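Local structure of transcriptional regulator (Methanobacterium thermoautotrophicum, 3BPV) at residues Gly19-Gly23 with Ile100-Arg106; Gly43-Leu49 with Arg84-Glu88. The protein probably binds DNA as a dimeric transcriptional repressor of the MarR family, using a winged-helix motif to regulate gene transcription. One frame throughout, in Å; residues are numbered along the deposited sequence.

Interaction 1: residues Gly19-Gly23 with Ile100-Arg106; sequences GRELG and ILKVEER
E21, the last residue of helix 3-21, and L22 just after it meet I100, V103 and R106 along one side of helix 97-111. E21 can be followed outward atom by atom. E21 CB lies over the fork of V103, 3.9 Å from V103 CG1 and almost as near to V103 CG2. CG then stands anti to the carbonyl carbon (chi1 -60°), and a bend at chi2 (-80°) swings the carboxylate over to R106. The acid approaches over a face of the R106 guanidinium. E21 OE2 forms the salt bridge to R106 NH2, but it is modelled too close to the guanidinium, so the detail of this meeting is doubtful. With that reservation, the two planes are modelled 73° apart, not in the coplanar, two-pronged pairing. E21 OE1 stays farther from R106 NH1. An alanine in place of E21 would keep the CB contact with V103 but would probably leave the R106 guanidinium without its carboxylate mate and freer to turn. Next to this polar pair the contact is apolar: L22 CD2 reaches V103 CG2 at 3.8 Å as L22 and V103 run antiparallel alongside one another, while L22 CD1 meets I100 CG1 at 4.0 Å, crossing nearly at right angles. V32 of helix 29-40 also touches L22 and I100. On helix 97-111, L101 and E104 pack on P2 and K4 of the second subunit, consistent with the helical dimerisation region of MarR proteins.

Interaction 2: residues Gly43-Leu49 with Arg84-Glu88; sequences GIKQDEL and RYILE
R84 reaches from its strand to the start of helix 46-53 and takes hold of D47 side-on. R84 NE points at D47 OD1 over 2.9 Å in a nearly straight bond (174°), with the oxygen close to the guanidinium plane. R84 NH2 meets D47 OD2 on its syn lone pair at the same 2.9 Å, but less straight, and the planes of the two groups are 44° apart. The pairing is thus two-pronged but twisted. A bend at chi3 (77°) turns the arginine's tip to the acid. Around the same guanidinium, the aliphatic K45 CG lies 3.6 Å from R84 CZ, over one face and offset toward the rim. E48 CG lies at the edge, near the plane, and its carboxylate is turned almost perpendicular to the guanidinium. The longer salt bridge from E48 OE2 to R84 NH2 spans 3.4 Å. E48's other oxygen, OE1, accepts the backbone N-H of K45, the residue at the N-cap. L87 turns to the interior, where L87 CD1 meets L49 CD2 at 3.8 Å, the two leucines crossing at about a right angle, with L64 of helix 57-69 beside both.

Backbone bonds set this register: L87 N to I44 O, G43 N to L87 O, and Q46 N to Y85 O, the last at 2.7 Å. K45 and I86 form a single bridge at the edge of the two-stranded wing. One water accepts from D47 N and Y85 N and donates to D47 OD1, which thereby receives two bonds, one from R84 and one from water. D47 takes two short bonds from R84 while the E48 bridge is longer; the arginine probably offsets the repulsion between both carboxylates, helping them stay ionised, and ties the helix's first turn to the wing strand.

Interaction 2 is nested inside the loop that interaction 1 closes: residues 43-49 and 84-88 both fall between 19-23 and 100-106. The centres lie about 25 Å apart on opposite sides of the chain's centre, and the nearest atoms are about 13 Å apart, so the two never touch. Helix 29-40 is common to both surroundings, V32 and L35 facing interaction 1 while C34, R37 and I38 face interaction 2. Interaction 1 joins helices 3-21 and 97-111, next to the second subunit; interaction 2 joins helix 46-53 to strand 84-89. Such a layout is consistent with helix 29-40 lying between the part near the second subunit and the winged-helix part that probably binds DNA.

Interaction 1: residues Gly19-Gly23 with Ile100-Arg106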
loop_
_atom_site.group_PDB
_atom_site.type_symbol
_atom_site.label_atom_id
_atom_site.label_comp_id
_atom_site.label_asym_id
_atom_site.label_seq_id
_atom_site.Cartn_x
_atom_site.Cartn_y
_atom_site.Cartn_z
ATOM N N GLY A 19 7.573 8.892 6.659
ATOM C CA GLY A 19 7.541 8.867 8.107
ATOM C C GLY A 19 8.693 9.609 8.752
ATOM O O GLY A 19 8.521 10.243 9.794
ATOM N N ARG A 20 9.866 9.539 8.134
ATOM C CA ARG A 20 11.053 10.201 8.665
ATOM C C ARG A 20 11.062 11.695 8.377
ATOM O O ARG A 20 11.314 12.508 9.269
ATOM C CB ARG A 20 12.315 9.563 8.075
ATOM C CG ARG A 20 12.413 8.064 8.289
ATOM C CD ARG A 20 12.543 7.694 9.760
ATOM N NE ARG A 20 13.865 8.007 10.293
ATOM C CZ ARG A 20 14.278 7.662 11.508
ATOM N NH1 ARG A 20 13.472 6.992 12.321
ATOM N NH2 ARG A 20 15.500 7.979 11.911
ATOM N N GLU A 21 10.774 12.059 7.132
ATOM C CA GLU A 21 10.785 13.458 6.721
ATOM C C GLU A 21 9.605 14.268 7.240
ATOM O O GLU A 21 9.734 15.464 7.487
ATOM C CB GLU A 21 10.836 13.543 5.192
ATOM C CG GLU A 21 12.061 12.882 4.581
ATOM C CD GLU A 21 13.309 13.744 4.660
ATOM O OE1 GLU A 21 13.603 14.291 5.743
ATOM O OE2 GLU A 21 14.003 13.866 3.629
ATOM N N LEU A 22 8.455 13.628 7.409
ATOM C CA LEU A 22 7.276 14.338 7.887
ATOM C C LEU A 22 6.827 13.891 9.268
ATOM O O LEU A 22 5.737 14.241 9.713
ATOM C CB LEU A 22 6.118 14.172 6.892
ATOM C CG LEU A 22 6.383 14.702 5.479
ATOM C CD1 LEU A 22 5.240 14.301 4.555
ATOM C CD2 LEU A 22 6.544 16.220 5.511
ATOM N N GLY A 23 7.679 13.121 9.943
ATOM C CA GLY A 23 7.363 12.645 11.277
ATOM C C GLY A 23 7.125 13.765 12.271
ATOM O O GLY A 23 6.361 13.594 13.218
ATOM N N ILE A 100 4.801 18.425 1.551
ATOM C CA ILE A 100 4.561 17.046 1.152
ATOM C C ILE A 100 5.067 16.804 -0.264
ATOM O O ILE A 100 5.750 15.818 -0.530
ATOM C CB ILE A 100 3.059 16.713 1.223
ATOM C CG1 ILE A 100 2.617 16.656 2.686
ATOM C CG2 ILE A 100 2.776 15.393 0.522
ATOM C CD1 ILE A 100 1.124 16.437 2.870
ATOM N N LEU A 101 4.746 17.713 -1.177
ATOM C CA LEU A 101 5.188 17.558 -2.556
ATOM C C LEU A 101 6.706 17.651 -2.676
ATOM O O LEU A 101 7.299 16.999 -3.529
ATOM C CB LEU A 101 4.510 18.598 -3.459
ATOM C CG LEU A 101 2.996 18.413 -3.624
ATOM C CD1 LEU A 101 2.436 19.499 -4.527
ATOM C CD2 LEU A 101 2.701 17.040 -4.211
ATOM N N LYS A 102 7.338 18.456 -1.827
ATOM C CA LYS A 102 8.790 18.580 -1.862
ATOM C C LYS A 102 9.411 17.264 -1.401
ATOM O O LYS A 102 10.421 16.813 -1.949
ATOM C CB LYS A 102 9.263 19.722 -0.959
ATOM C CG LYS A 102 10.775 19.912 -0.975
ATOM C CD LYS A 102 11.230 20.948 0.038
ATOM C CE LYS A 102 12.747 21.074 0.035
ATOM N NZ LYS A 102 13.404 19.761 0.295
ATOM N N VAL A 103 8.808 16.651 -0.387
ATOM C CA VAL A 103 9.304 15.375 0.115
ATOM C C VAL A 103 9.128 14.304 -0.968
ATOM O O VAL A 103 10.005 13.458 -1.149
ATOM C CB VAL A 103 8.562 14.971 1.406
ATOM C CG1 VAL A 103 8.900 13.532 1.789
ATOM C CG2 VAL A 103 8.960 15.930 2.534
ATOM N N GLU A 104 8.013 14.353 -1.693
ATOM C CA GLU A 104 7.779 13.388 -2.769
ATOM C C GLU A 104 8.875 13.516 -3.820
ATOM O O GLU A 104 9.407 12.518 -4.305
ATOM C CB GLU A 104 6.422 13.617 -3.444
ATOM C CG GLU A 104 5.196 13.192 -2.643
ATOM C CD GLU A 104 5.182 11.705 -2.316
ATOM O OE1 GLU A 104 5.835 10.919 -3.036
ATOM O OE2 GLU A 104 4.503 11.325 -1.342
ATOM N N GLU A 105 9.207 14.756 -4.174
ATOM C CA GLU A 105 10.240 15.032 -5.166
ATOM C C GLU A 105 11.594 14.497 -4.706
ATOM O O GLU A 105 12.327 13.884 -5.484
ATOM C CB GLU A 105 10.338 16.541 -5.410
ATOM C CG GLU A 105 11.342 16.937 -6.479
ATOM C CD GLU A 105 11.425 18.443 -6.665
ATOM O OE1 GLU A 105 10.380 19.071 -6.941
ATOM O OE2 GLU A 105 12.536 18.995 -6.538
ATOM N N ARG A 106 11.931 14.742 -3.442
ATOM C CA ARG A 106 13.196 14.270 -2.892
ATOM C C ARG A 106 13.268 12.744 -2.925
ATOM O O ARG A 106 14.310 12.167 -3.242
ATOM C CB ARG A 106 13.373 14.768 -1.450
ATOM C CG ARG A 106 13.618 16.269 -1.322
ATOM C CD ARG A 106 13.696 16.677 0.146
ATOM N NE ARG A 106 14.725 15.925 0.861
ATOM C CZ ARG A 106 14.922 15.985 2.174
ATOM N NH1 ARG A 106 14.161 16.766 2.929
ATOM N NH2 ARG A 106 15.884 15.264 2.733
#

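Interaction 2: residues Gly43-Leu49 with Arg84-Glu88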
loop_
_atom_site.group_PDB
_atom_site.type_symbol
_atom_site.label_atom_id
_atom_site.label_comp_id
_atom_site.label_asym_id
_atom_site.label_seq_id
_atom_site.Cartn_x
_atom_site.Cartn_y
_atom_site.Cartn_z
ATOM N N GLY A 43 -15.029 18.096 0.170
ATOM C CA GLY A 43 -16.394 17.682 0.433
ATOM C C GLY A 43 -16.665 16.207 0.209
ATOM O O GLY A 43 -17.782 15.740 0.419
ATOM N N ILE A 44 -15.649 15.468 -0.225
ATOM C CA ILE A 44 -15.821 14.043 -0.458
ATOM C C ILE A 44 -16.304 13.391 0.838
ATOM O O ILE A 44 -15.861 13.750 1.930
ATOM C CB ILE A 44 -14.486 13.389 -0.918
ATOM C CG1 ILE A 44 -14.728 11.931 -1.317
ATOM C CG2 ILE A 44 -13.444 13.475 0.193
ATOM C CD1 ILE A 44 -13.514 11.249 -1.932
ATOM N N LYS A 45 -17.234 12.447 0.712
ATOM C CA LYS A 45 -17.763 11.738 1.875
ATOM C C LYS A 45 -16.715 10.741 2.353
ATOM O O LYS A 45 -15.963 10.187 1.547
ATOM C CB LYS A 45 -19.048 10.981 1.519
ATOM C CG LYS A 45 -20.340 11.790 1.609
ATOM C CD LYS A 45 -20.409 12.900 0.581
ATOM C CE LYS A 45 -21.778 13.563 0.617
ATOM N NZ LYS A 45 -21.855 14.714 -0.317
ATOM N N GLN A 46 -16.670 10.510 3.661
ATOM C CA GLN A 46 -15.714 9.566 4.215
ATOM C C GLN A 46 -15.914 8.192 3.600
ATOM O O GLN A 46 -14.942 7.512 3.287
ATOM C CB GLN A 46 -15.859 9.467 5.734
ATOM C CG GLN A 46 -14.910 8.451 6.373
ATOM C CD GLN A 46 -14.916 8.519 7.887
ATOM O OE1 GLN A 46 -15.099 9.589 8.467
ATOM N NE2 GLN A 46 -14.693 7.380 8.536
ATOM N N ASP A 47 -17.166 7.776 3.420
ATOM C CA ASP A 47 -17.410 6.465 2.839
ATOM C C ASP A 47 -16.964 6.415 1.383
ATOM O O ASP A 47 -16.605 5.350 0.886
ATOM C CB ASP A 47 -18.887 6.051 2.971
ATOM C CG ASP A 47 -19.837 6.998 2.267
ATOM O OD1 ASP A 47 -20.296 7.964 2.908
ATOM O OD2 ASP A 47 -20.125 6.768 1.078
ATOM N N GLU A 48 -16.971 7.560 0.700
ATOM C CA GLU A 48 -16.537 7.613 -0.695
ATOM C C GLU A 48 -15.014 7.516 -0.749
ATOM O O GLU A 48 -14.450 6.908 -1.664
ATOM C CB GLU A 48 -17.019 8.909 -1.362
ATOM C CG GLU A 48 -18.536 9.045 -1.382
ATOM C CD GLU A 48 -19.018 10.335 -2.015
ATOM O OE1 GLU A 48 -18.467 11.412 -1.695
ATOM O OE2 GLU A 48 -19.967 10.269 -2.825
ATOM N N LEU A 49 -14.348 8.116 0.233
ATOM C CA LEU A 49 -12.895 8.045 0.295
ATOM C C LEU A 49 -12.515 6.590 0.597
ATOM O O LEU A 49 -11.572 6.062 0.010
ATOM C CB LEU A 49 -12.361 8.965 1.393
ATOM C CG LEU A 49 -10.840 9.116 1.454
ATOM C CD1 LEU A 49 -10.365 9.871 0.221
ATOM C CD2 LEU A 49 -10.431 9.868 2.715
ATOM N N ARG A 84 -23.470 9.466 7.022
ATOM C CA ARG A 84 -22.326 9.864 6.209
ATOM C C ARG A 84 -21.632 11.108 6.758
ATOM O O ARG A 84 -22.238 11.903 7.478
ATOM C CB ARG A 84 -22.778 10.101 4.764
ATOM C CG ARG A 84 -23.567 8.937 4.171
ATOM C CD ARG A 84 -23.915 9.184 2.711
ATOM N NE ARG A 84 -22.760 8.964 1.847
ATOM C CZ ARG A 84 -22.723 9.243 0.548
ATOM N NH1 ARG A 84 -23.781 9.770 -0.056
ATOM N NH2 ARG A 84 -21.630 8.973 -0.153
ATOM N N TYR A 85 -20.356 11.267 6.411
ATOM C CA TYR A 85 -19.559 12.401 6.864
ATOM C C TYR A 85 -18.801 13.076 5.728
ATOM O O TYR A 85 -18.268 12.410 4.839
ATOM C CB TYR A 85 -18.589 11.939 7.955
ATOM C CG TYR A 85 -19.320 11.551 9.214
ATOM C CD1 TYR A 85 -19.631 12.504 10.182
ATOM C CD2 TYR A 85 -19.797 10.254 9.391
ATOM C CE1 TYR A 85 -20.404 12.180 11.287
ATOM C CE2 TYR A 85 -20.574 9.919 10.495
ATOM C CZ TYR A 85 -20.875 10.888 11.437
ATOM O OH TYR A 85 -21.668 10.582 12.518
ATOM N N ILE A 86 -18.760 14.406 5.773
ATOM C CA ILE A 86 -18.093 15.211 4.759
ATOM C C ILE A 86 -16.690 15.583 5.211
ATOM O O ILE A 86 -16.490 16.021 6.342
ATOM C CB ILE A 86 -18.883 16.515 4.491
ATOM C CG1 ILE A 86 -20.345 16.182 4.186
ATOM C CG2 ILE A 86 -18.251 17.284 3.347
ATOM C CD1 ILE A 86 -20.535 15.231 3.040
ATOM N N LEU A 87 -15.722 15.421 4.314
ATOM C CA LEU A 87 -14.335 15.737 4.637
ATOM C C LEU A 87 -13.815 16.919 3.840
ATOM O O LEU A 87 -14.148 17.090 2.675
ATOM C CB LEU A 87 -13.433 14.535 4.344
ATOM C CG LEU A 87 -13.878 13.200 4.938
ATOM C CD1 LEU A 87 -13.005 12.080 4.404
ATOM C CD2 LEU A 87 -13.809 13.274 6.453
ATOM N N GLU A 88 -12.986 17.728 4.484
ATOM C CA GLU A 88 -12.374 18.865 3.822
ATOM C C GLU A 88 -11.040 19.156 4.488
ATOM O O GLU A 88 -10.865 18.927 5.684
ATOM C CB GLU A 88 -13.272 20.100 3.914
ATOM C CG GLU A 88 -12.729 21.293 3.142
ATOM C CD GLU A 88 -13.639 22.502 3.223
ATOM O OE1 GLU A 88 -14.816 22.386 2.823
ATOM O OE2 GLU A 88 -13.175 23.564 3.687
HETATM O O HOH W 1 -19.313 8.844 5.145
#